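Ribosomal protein S2-related protein (Deinococcus radiodurans, PDB 2JH3) binds a 4Fe-4S cluster and has a fold related to the chelatases, consistent with a possible sirohydrochlorin ferrochelatase activity. Local coordinates at residues Y302-D313 against L351-P361; G292-T300 against L364-Y372. All coordinates share one frame; numbering follows the deposited sequence.

Interaction 1: residues Y302-D313 against L351-P361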
loop_
_atom_site.group_PDB
_atom_site.type_symbol
_atom_site.label_atom_id
_atom_site.label_comp_id
_atom_site.label_asym_id
_atom_site.label_seq_id
_atom_site.Cartn_x
_atom_site.Cartn_y
_atom_site.Cartn_z
ATOM N N TYR A 302 27.156 -14.629 -7.073
ATOM C CA TYR A 302 27.125 -14.737 -8.527
ATOM C C TYR A 302 28.620 -14.817 -8.929
ATOM O O TYR A 302 29.234 -13.815 -9.220
ATOM C CB TYR A 302 26.455 -13.455 -9.061
ATOM C CG TYR A 302 26.265 -13.405 -10.558
ATOM C CD1 TYR A 302 25.365 -14.241 -11.170
ATOM C CD2 TYR A 302 26.964 -12.515 -11.353
ATOM C CE1 TYR A 302 25.207 -14.215 -12.559
ATOM C CE2 TYR A 302 26.803 -12.483 -12.739
ATOM C CZ TYR A 302 25.915 -13.313 -13.336
ATOM O OH TYR A 302 25.734 -13.341 -14.715
ATOM N N GLY A 303 29.193 -16.001 -8.797
ATOM C CA GLY A 303 30.650 -16.230 -8.898
ATOM C C GLY A 303 31.339 -15.377 -7.916
ATOM O O GLY A 303 31.068 -15.458 -6.737
ATOM N N GLY A 304 32.247 -14.531 -8.354
ATOM C CA GLY A 304 32.779 -13.476 -7.486
ATOM C C GLY A 304 32.095 -12.140 -7.328
ATOM O O GLY A 304 32.598 -11.273 -6.624
ATOM N N LEU A 305 30.925 -11.973 -7.924
ATOM C CA LEU A 305 30.127 -10.793 -7.696
ATOM C C LEU A 305 28.874 -11.248 -6.873
ATOM O O LEU A 305 28.792 -12.377 -6.406
ATOM C CB LEU A 305 29.659 -10.207 -9.039
ATOM C CG LEU A 305 30.813 -10.072 -10.037
ATOM C CD1 LEU A 305 30.294 -9.756 -11.335
ATOM C CD2 LEU A 305 31.817 -9.042 -9.582
ATOM N N PHE A 306 27.924 -10.328 -6.771
ATOM C CA PHE A 306 26.684 -10.611 -6.092
ATOM C C PHE A 306 25.546 -10.224 -6.980
ATOM O O PHE A 306 25.632 -9.188 -7.681
ATOM C CB PHE A 306 26.654 -9.862 -4.764
ATOM C CG PHE A 306 27.634 -10.365 -3.823
ATOM C CD1 PHE A 306 27.370 -11.545 -3.064
ATOM C CD2 PHE A 306 28.846 -9.720 -3.693
ATOM C CE1 PHE A 306 28.357 -12.032 -2.211
ATOM C CE2 PHE A 306 29.840 -10.237 -2.836
ATOM C CZ PHE A 306 29.576 -11.366 -2.109
ATOM N N GLU A 307 24.465 -10.980 -6.923
ATOM C CA GLU A 307 23.219 -10.556 -7.639
ATOM C C GLU A 307 22.132 -10.184 -6.624
ATOM O O GLU A 307 21.934 -10.875 -5.611
ATOM C CB GLU A 307 22.690 -11.653 -8.548
ATOM C CG GLU A 307 21.554 -11.104 -9.489
ATOM C CD GLU A 307 20.422 -12.084 -9.870
ATOM O OE1 GLU A 307 20.223 -12.327 -11.090
ATOM O OE2 GLU A 307 19.728 -12.597 -8.978
ATOM N N LEU A 308 21.479 -9.052 -6.836
ATOM C CA LEU A 308 20.260 -8.694 -6.095
ATOM C C LEU A 308 19.041 -8.628 -7.038
ATOM O O LEU A 308 19.132 -8.221 -8.227
ATOM C CB LEU A 308 20.484 -7.364 -5.410
ATOM C CG LEU A 308 21.581 -7.222 -4.327
ATOM C CD1 LEU A 308 23.029 -7.201 -4.932
ATOM C CD2 LEU A 308 21.461 -6.040 -3.634
ATOM N N ARG A 309 17.883 -9.053 -6.553
ATOM C CA ARG A 309 16.620 -8.890 -7.291
ATOM C C ARG A 309 15.505 -8.901 -6.264
ATOM O O ARG A 309 15.721 -9.202 -5.092
ATOM C CB ARG A 309 16.390 -10.008 -8.335
ATOM C CG ARG A 309 16.154 -11.340 -7.746
ATOM C CD ARG A 309 15.855 -12.367 -8.781
ATOM N NE ARG A 309 16.897 -12.573 -9.827
ATOM C CZ ARG A 309 16.684 -13.296 -10.914
ATOM N NH1 ARG A 309 15.531 -13.897 -11.151
ATOM N NH2 ARG A 309 17.629 -13.472 -11.771
ATOM N N HIS A 310 14.285 -8.593 -6.707
ATOM C CA HIS A 310 13.138 -8.631 -5.795
ATOM C C HIS A 310 12.858 -10.107 -5.492
ATOM O O HIS A 310 12.883 -10.941 -6.376
ATOM C CB HIS A 310 11.955 -7.964 -6.462
ATOM C CG HIS A 310 10.862 -7.573 -5.544
ATOM N ND1 HIS A 310 10.082 -8.486 -4.887
ATOM C CD2 HIS A 310 10.335 -6.369 -5.272
ATOM C CE1 HIS A 310 9.139 -7.843 -4.218
ATOM N NE2 HIS A 310 9.272 -6.565 -4.434
ATOM N N THR A 311 12.521 -10.445 -4.244
ATOM C CA THR A 311 12.106 -11.779 -3.947
ATOM C C THR A 311 10.915 -12.326 -4.770
ATOM O O THR A 311 10.874 -13.528 -5.059
ATOM C CB THR A 311 11.822 -11.920 -2.468
ATOM O OG1 THR A 311 10.958 -10.885 -2.071
ATOM C CG2 THR A 311 13.071 -11.813 -1.644
ATOM N N LEU A 312 9.972 -11.492 -5.195
ATOM C CA LEU A 312 8.893 -11.907 -6.062
ATOM C C LEU A 312 9.380 -12.349 -7.466
ATOM O O LEU A 312 8.662 -13.014 -8.193
ATOM C CB LEU A 312 7.812 -10.779 -6.230
ATOM C CG LEU A 312 6.921 -10.447 -4.986
ATOM C CD1 LEU A 312 6.076 -9.212 -5.281
ATOM C CD2 LEU A 312 6.078 -11.597 -4.635
ATOM N N ASP A 313 10.552 -11.852 -7.863
ATOM C CA ASP A 313 11.190 -12.191 -9.117
ATOM C C ASP A 313 12.167 -13.376 -8.976
ATOM O O ASP A 313 12.883 -13.622 -9.921
ATOM C CB ASP A 313 11.974 -10.935 -9.657
ATOM C CG ASP A 313 11.042 -9.874 -10.253
ATOM O OD1 ASP A 313 9.902 -10.229 -10.709
ATOM O OD2 ASP A 313 11.444 -8.687 -10.244
ATOM N N LEU A 351 8.585 -2.150 -2.999
ATOM C CA LEU A 351 9.746 -2.218 -3.867
ATOM C C LEU A 351 9.195 -2.712 -5.178
ATOM O O LEU A 351 8.404 -3.603 -5.197
ATOM C CB LEU A 351 10.779 -3.198 -3.335
ATOM C CG LEU A 351 12.190 -3.203 -3.872
ATOM C CD1 LEU A 351 12.792 -1.958 -3.480
ATOM C CD2 LEU A 351 12.936 -4.388 -3.305
ATOM N N PRO A 352 9.577 -2.103 -6.280
ATOM C CA PRO A 352 9.151 -2.574 -7.578
ATOM C C PRO A 352 9.894 -3.841 -8.069
ATOM O O PRO A 352 11.001 -4.149 -7.644
ATOM C CB PRO A 352 9.387 -1.328 -8.474
ATOM C CG PRO A 352 10.622 -0.739 -7.889
ATOM C CD PRO A 352 10.456 -0.925 -6.379
ATOM N N ARG A 353 9.182 -4.598 -8.893
ATOM C CA ARG A 353 9.675 -5.735 -9.585
ATOM C C ARG A 353 10.362 -5.307 -10.888
ATOM O O ARG A 353 10.334 -4.163 -11.280
ATOM C CB ARG A 353 8.563 -6.753 -9.857
ATOM C CG ARG A 353 8.075 -7.456 -8.639
ATOM C CD ARG A 353 6.786 -8.240 -8.924
ATOM N NE ARG A 353 5.630 -7.364 -8.955
ATOM C CZ ARG A 353 4.347 -7.721 -9.114
ATOM N NH1 ARG A 353 4.028 -8.982 -9.320
ATOM N NH2 ARG A 353 3.399 -6.777 -9.016
ATOM N N GLY A 354 11.090 -6.247 -11.455
ATOM C CA GLY A 354 11.562 -6.119 -12.831
ATOM C C GLY A 354 13.027 -5.799 -13.106
ATOM O O GLY A 354 13.445 -5.691 -14.258
ATOM N N TRP A 355 13.806 -5.821 -12.054
ATOM C CA TRP A 355 15.199 -5.398 -12.082
ATOM C C TRP A 355 16.136 -6.453 -11.521
ATOM O O TRP A 355 15.711 -7.362 -10.787
ATOM C CB TRP A 355 15.335 -4.084 -11.338
ATOM C CG TRP A 355 14.949 -4.218 -9.872
ATOM C CD1 TRP A 355 13.739 -4.009 -9.360
ATOM C CD2 TRP A 355 15.789 -4.601 -8.761
ATOM N NE1 TRP A 355 13.727 -4.247 -8.049
ATOM C CE2 TRP A 355 14.970 -4.653 -7.642
ATOM C CE3 TRP A 355 17.141 -4.925 -8.625
ATOM C CZ2 TRP A 355 15.459 -4.974 -6.359
ATOM C CZ3 TRP A 355 17.629 -5.230 -7.367
ATOM C CH2 TRP A 355 16.790 -5.290 -6.263
ATOM N N ARG A 356 17.420 -6.387 -11.876
ATOM C CA ARG A 356 18.474 -7.182 -11.180
ATOM C C ARG A 356 19.786 -6.391 -11.078
ATOM O O ARG A 356 20.181 -5.732 -12.034
ATOM C CB ARG A 356 18.731 -8.548 -11.839
ATOM C CG ARG A 356 19.558 -8.576 -13.062
ATOM C CD ARG A 356 19.503 -9.840 -13.833
ATOM N NE ARG A 356 20.613 -10.752 -13.509
ATOM C CZ ARG A 356 21.823 -10.723 -14.058
ATOM N NH1 ARG A 356 22.724 -11.616 -13.697
ATOM N NH2 ARG A 356 22.113 -9.853 -15.013
ATOM N N ALA A 357 20.422 -6.388 -9.927
ATOM C CA ALA A 357 21.652 -5.668 -9.805
ATOM C C ALA A 357 22.768 -6.652 -9.713
ATOM O O ALA A 357 22.699 -7.584 -8.892
ATOM C CB ALA A 357 21.669 -4.769 -8.572
ATOM N N VAL A 358 23.838 -6.439 -10.482
ATOM C CA VAL A 358 25.041 -7.269 -10.335
ATOM C C VAL A 358 26.161 -6.399 -9.840
ATOM O O VAL A 358 26.572 -5.475 -10.523
ATOM C CB VAL A 358 25.373 -7.985 -11.638
ATOM C CG1 VAL A 358 26.732 -8.728 -11.550
ATOM C CG2 VAL A 358 24.313 -8.989 -11.969
ATOM N N LEU A 359 26.597 -6.622 -8.589
ATOM C CA LEU A 359 27.568 -5.769 -7.893
ATOM C C LEU A 359 28.854 -6.528 -7.490
ATOM O O LEU A 359 28.822 -7.676 -7.136
ATOM C CB LEU A 359 26.976 -5.165 -6.588
ATOM C CG LEU A 359 25.743 -4.294 -6.749
ATOM C CD1 LEU A 359 25.260 -3.698 -5.456
ATOM C CD2 LEU A 359 25.901 -3.179 -7.800
ATOM N N SER A 360 29.982 -5.841 -7.638
ATOM C CA SER A 360 31.220 -6.316 -7.156
ATOM C C SER A 360 31.200 -6.278 -5.632
ATOM O O SER A 360 30.391 -5.548 -5.035
ATOM C CB SER A 360 32.284 -5.366 -7.689
ATOM O OG SER A 360 32.196 -4.133 -7.021
ATOM N N PRO A 361 32.064 -7.061 -4.995
ATOM C CA PRO A 361 32.149 -6.910 -3.573
ATOM C C PRO A 361 32.429 -5.521 -3.039
ATOM O O PRO A 361 31.940 -5.183 -1.926
ATOM C CB PRO A 361 33.333 -7.858 -3.190
ATOM C CG PRO A 361 33.211 -8.919 -4.176
ATOM C CD PRO A 361 32.867 -8.217 -5.467
HETATM O O HOH W 1 21.584 -14.311 -12.805
HETATM O O HOH W 2 13.651 -7.602 -9.226
#

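Interaction 2: residues G292-T300 against L364-Y372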
loop_
_atom_site.group_PDB
_atom_site.type_symbol
_atom_site.label_atom_id
_atom_site.label_comp_id
_atom_site.label_asym_id
_atom_site.label_seq_id
_atom_site.Cartn_x
_atom_site.Cartn_y
_atom_site.Cartn_z
ATOM N N GLY A 292 21.002 -14.883 0.916
ATOM C CA GLY A 292 20.051 -14.550 1.979
ATOM C C GLY A 292 18.993 -13.667 1.419
ATOM O O GLY A 292 19.046 -13.290 0.249
ATOM N N ARG A 293 18.032 -13.337 2.267
ATOM C CA ARG A 293 16.947 -12.441 1.958
ATOM C C ARG A 293 16.887 -11.310 2.953
ATOM O O ARG A 293 17.000 -11.541 4.163
ATOM C CB ARG A 293 15.638 -13.209 1.995
ATOM C CG ARG A 293 15.494 -14.267 0.981
ATOM C CD ARG A 293 14.477 -15.365 1.391
ATOM N NE ARG A 293 14.563 -16.455 0.429
ATOM C CZ ARG A 293 14.043 -16.472 -0.780
ATOM N NH1 ARG A 293 13.170 -15.536 -1.193
ATOM N NH2 ARG A 293 14.313 -17.516 -1.570
ATOM N N LEU A 294 16.725 -10.083 2.468
ATOM C CA LEU A 294 16.688 -8.892 3.287
ATOM C C LEU A 294 15.462 -8.131 2.878
ATOM O O LEU A 294 15.389 -7.658 1.731
ATOM C CB LEU A 294 17.958 -8.009 3.010
ATOM C CG LEU A 294 19.365 -8.588 3.196
ATOM C CD1 LEU A 294 20.487 -7.525 3.084
ATOM C CD2 LEU A 294 19.523 -9.226 4.571
ATOM N N GLY A 295 14.427 -8.054 3.732
ATOM C CA GLY A 295 13.176 -7.385 3.319
ATOM C C GLY A 295 12.643 -8.067 2.084
ATOM O O GLY A 295 12.366 -9.264 2.081
ATOM N N GLU A 296 12.489 -7.300 0.999
ATOM C CA GLU A 296 11.948 -7.772 -0.247
ATOM C C GLU A 296 13.029 -8.061 -1.303
ATOM O O GLU A 296 12.690 -8.234 -2.500
ATOM C CB GLU A 296 11.026 -6.717 -0.833
ATOM C CG GLU A 296 9.662 -6.509 -0.113
ATOM C CD GLU A 296 8.693 -5.551 -0.936
ATOM O OE1 GLU A 296 8.907 -4.314 -0.899
ATOM O OE2 GLU A 296 7.681 -6.042 -1.517
ATOM N N VAL A 297 14.263 -8.223 -0.855
ATOM C CA VAL A 297 15.402 -8.474 -1.727
ATOM C C VAL A 297 16.095 -9.797 -1.482
ATOM O O VAL A 297 16.309 -10.215 -0.339
ATOM C CB VAL A 297 16.430 -7.298 -1.654
ATOM C CG1 VAL A 297 17.710 -7.537 -2.465
ATOM C CG2 VAL A 297 15.756 -6.110 -2.221
ATOM N N LEU A 298 16.395 -10.466 -2.596
ATOM C CA LEU A 298 17.095 -11.733 -2.654
ATOM C C LEU A 298 18.560 -11.431 -3.032
ATOM O O LEU A 298 18.814 -10.776 -4.040
ATOM C CB LEU A 298 16.471 -12.678 -3.696
ATOM C CG LEU A 298 17.106 -14.079 -3.796
ATOM C CD1 LEU A 298 17.023 -14.805 -2.567
ATOM C CD2 LEU A 298 16.454 -14.878 -4.889
ATOM N N LEU A 299 19.497 -11.833 -2.170
ATOM C CA LEU A 299 20.933 -11.586 -2.355
ATOM C C LEU A 299 21.614 -12.965 -2.607
ATOM O O LEU A 299 21.508 -13.851 -1.763
ATOM C CB LEU A 299 21.443 -10.873 -1.109
ATOM C CG LEU A 299 22.903 -10.426 -1.008
ATOM C CD1 LEU A 299 23.423 -9.689 -2.304
ATOM C CD2 LEU A 299 23.119 -9.584 0.233
ATOM N N THR A 300 22.238 -13.144 -3.801
ATOM C CA THR A 300 22.738 -14.429 -4.305
ATOM C C THR A 300 24.240 -14.219 -4.654
ATOM O O THR A 300 24.578 -13.235 -5.300
ATOM C CB THR A 300 22.021 -14.829 -5.575
ATOM O OG1 THR A 300 20.610 -14.747 -5.362
ATOM C CG2 THR A 300 22.301 -16.258 -5.938
ATOM N N LEU A 364 29.082 -3.662 -2.887
ATOM C CA LEU A 364 27.938 -4.243 -2.159
ATOM C C LEU A 364 27.388 -3.367 -1.062
ATOM O O LEU A 364 26.161 -3.198 -0.938
ATOM C CB LEU A 364 28.292 -5.650 -1.569
ATOM C CG LEU A 364 27.145 -6.504 -0.948
ATOM C CD1 LEU A 364 26.065 -6.782 -1.915
ATOM C CD2 LEU A 364 27.741 -7.864 -0.417
ATOM N N ARG A 365 28.278 -2.804 -0.240
ATOM C CA ARG A 365 27.876 -1.987 0.875
ATOM C C ARG A 365 27.136 -0.745 0.412
ATOM O O ARG A 365 26.038 -0.453 0.907
ATOM C CB ARG A 365 29.076 -1.585 1.697
ATOM C CG ARG A 365 28.724 -0.655 2.845
ATOM C CD ARG A 365 29.825 -0.505 3.843
ATOM N NE ARG A 365 30.517 0.790 3.886
ATOM C CZ ARG A 365 31.469 1.249 3.050
ATOM N NH1 ARG A 365 31.855 0.600 1.931
ATOM N NH2 ARG A 365 32.038 2.420 3.320
ATOM N N LEU A 366 27.745 0.025 -0.502
ATOM C CA LEU A 366 27.006 1.212 -1.041
ATOM C C LEU A 366 25.705 0.830 -1.689
ATOM O O LEU A 366 24.750 1.487 -1.502
ATOM C CB LEU A 366 27.875 2.081 -1.973
ATOM C CG LEU A 366 27.274 3.449 -2.395
ATOM C CD1 LEU A 366 27.006 4.359 -1.225
ATOM C CD2 LEU A 366 28.213 4.139 -3.440
ATOM N N GLY A 367 25.675 -0.238 -2.461
ATOM C CA GLY A 367 24.481 -0.776 -2.985
ATOM C C GLY A 367 23.354 -1.004 -2.022
ATOM O O GLY A 367 22.257 -0.484 -2.174
ATOM N N LEU A 368 23.686 -1.684 -0.958
ATOM C CA LEU A 368 22.736 -1.992 0.102
ATOM C C LEU A 368 22.398 -0.817 0.971
ATOM O O LEU A 368 21.260 -0.715 1.394
ATOM C CB LEU A 368 23.272 -3.162 0.974
ATOM C CG LEU A 368 22.853 -4.646 0.836
ATOM C CD1 LEU A 368 21.730 -4.987 -0.155
ATOM C CD2 LEU A 368 23.934 -5.581 0.683
ATOM N N GLU A 369 23.357 0.083 1.216
ATOM C CA GLU A 369 23.091 1.302 1.919
ATOM C C GLU A 369 22.186 2.291 1.172
ATOM O O GLU A 369 21.372 2.961 1.830
ATOM C CB GLU A 369 24.366 2.030 2.309
ATOM C CG GLU A 369 24.071 3.053 3.399
ATOM C CD GLU A 369 23.964 2.368 4.759
ATOM O OE1 GLU A 369 25.045 1.944 5.241
ATOM O OE2 GLU A 369 22.852 2.225 5.323
ATOM N N LEU A 370 22.319 2.420 -0.148
ATOM C CA LEU A 370 21.400 3.245 -0.854
ATOM C C LEU A 370 19.992 2.582 -1.039
ATOM O O LEU A 370 19.017 3.286 -1.223
ATOM C CB LEU A 370 21.995 3.653 -2.214
ATOM C CG LEU A 370 23.276 4.516 -2.216
ATOM C CD1 LEU A 370 23.816 4.748 -3.602
ATOM C CD2 LEU A 370 23.144 5.866 -1.408
ATOM N N LEU A 371 19.932 1.260 -1.112
ATOM C CA LEU A 371 18.712 0.517 -1.349
ATOM C C LEU A 371 17.826 0.490 -0.103
ATOM O O LEU A 371 16.616 0.751 -0.124
ATOM C CB LEU A 371 19.064 -0.916 -1.692
ATOM C CG LEU A 371 17.848 -1.876 -1.836
ATOM C CD1 LEU A 371 16.968 -1.540 -2.949
ATOM C CD2 LEU A 371 18.363 -3.275 -2.073
ATOM N N TYR A 372 18.478 0.180 1.015
ATOM C CA TYR A 372 17.803 0.098 2.298
ATOM C C TYR A 372 18.627 0.811 3.403
ATOM O O TYR A 372 19.225 0.176 4.255
ATOM C CB TYR A 372 17.580 -1.371 2.718
ATOM C CG TYR A 372 16.423 -2.184 2.111
ATOM C CD1 TYR A 372 15.100 -1.736 2.197
ATOM C CD2 TYR A 372 16.648 -3.424 1.539
ATOM C CE1 TYR A 372 14.070 -2.475 1.720
ATOM C CE2 TYR A 372 15.600 -4.195 1.026
ATOM C CZ TYR A 372 14.286 -3.732 1.187
ATOM O OH TYR A 372 13.156 -4.407 0.693
HETATM O O HOH W 3 10.816 -3.224 0.627
#

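Interaction 1: residues Y302-D313 against L351-P361
Tyr302 lays its CD2 3.8 Å from Val358 CG1, and the same methyl meets Leu305 CD1. Tyr302 and Leu305 bracket a type II' turn, where the positive phi of Gly303 suits glycine. Phe306 trades both backbone hydrogen bonds with Leu359 and sets CE2 against Pro361 CG.

Glu307 CG stands anti to the backbone N (chi1 -169°), which brings the carboxylate to two arginines. OE1 takes Arg309 NH2 on its syn side and Arg356 NE, at 2.9 Å, on its anti side, the planes of carboxylate and Arg356 guanidinium 76° apart. Arg309 grips side-on, its NE reaching OE2 from above the carboxylate plane. With an alanine here, Arg309 NH2 and Arg356 NE, 4.4 Å apart, would probably lose the charge that balances them.

Leu308 pairs with Ala357 through two backbone bonds, the small methyl fitting beside its CB. Arg309 CA makes a CH-pi contact over the Trp355 six-membered ring, 4.0 Å from its centroid. His310 receives Arg353 CG over its ring face. Asp313 OD2 accepts Gly354 N through its syn lone pair at 2.7 Å. The last two continue, past the strand ends, the antiparallel pairing of 305-310 and 355-359 in the mixed sheet of the DR2241 stabilising domain.

Interaction 2: residues G292-T300 against L364-Y372
Strand 297-300 and helix 364-371 run almost exactly antiparallel (175°), their axes 12.5 Å apart, so that side chains of the helix and of Tyr372, not helix backbone, span the gap. This is helix-on-sheet packing: the beta hairpin of strands 292-294 and 297-302, closed by a type II' turn from Leu294 to Val297, presents one face to the helix that follows strand 355-359.

Leucine and valine suit this buried layer, being branched and wholly apolar. Leu299 divides its two methyls between successive turns of the helix: CD1 lies 3.9 Å from Leu364 CD1, while CD2 meets Leu368 CD2. With CG anti to the backbone N (chi1 -178°), the leucine fork reaches both residues, crossing each obliquely. Leu368 also offers its other methyl, CD1, to Leu294 CD1 of the neighbouring strand. Val297 and Leu371 reach toward each other tip to tip, CG2 to CD2 at 3.9 Å. The same valine methyl lies 3.8 Å from Tyr372 CE2, the two side chains sliding past each other in opposite directions.

Tyr372, just beyond the helix, is long enough to carry a hydroxyl to the hairpin turn. Glycine suits position Gly295 on two counts: its positive phi favours glycine, and a CB would collide with that hydroxyl. Nearby, Glu296 OE2 forms a salt bridge with Arg349 of the second subunit, tying the turn to that subunit. A water accepts from Tyr372 OH and donates to Glu296 OE1. The tyrosine OH in turn accepts Glu296 N at 3.0 Å, with a nearly straight N-H...O angle of 165°.

Overall arrangement
Both interactions belong to the DR2241 stabilising domain, with centres about 8 Å apart. Along the chain interaction 1 is nested inside the loop closed by interaction 2: strand 297-302 leads directly into strand 305-310, and strand 355-359 into helix 361-371. Strand 305-310 lies between 297-302 and 355-359 in one mixed sheet; interaction 1 joins it to 355-359, while interaction 2 packs helix 361-371 against 297-302. Leu351 and Val297 pack together where the two meet, and Leu308 touches Leu368. Each contact also reaches the second subunit, and the side chain of Tyr372 lies about 10 Å from the iron-sulfur cluster, placing this layered unit beside both the dimer interface and the cluster domain.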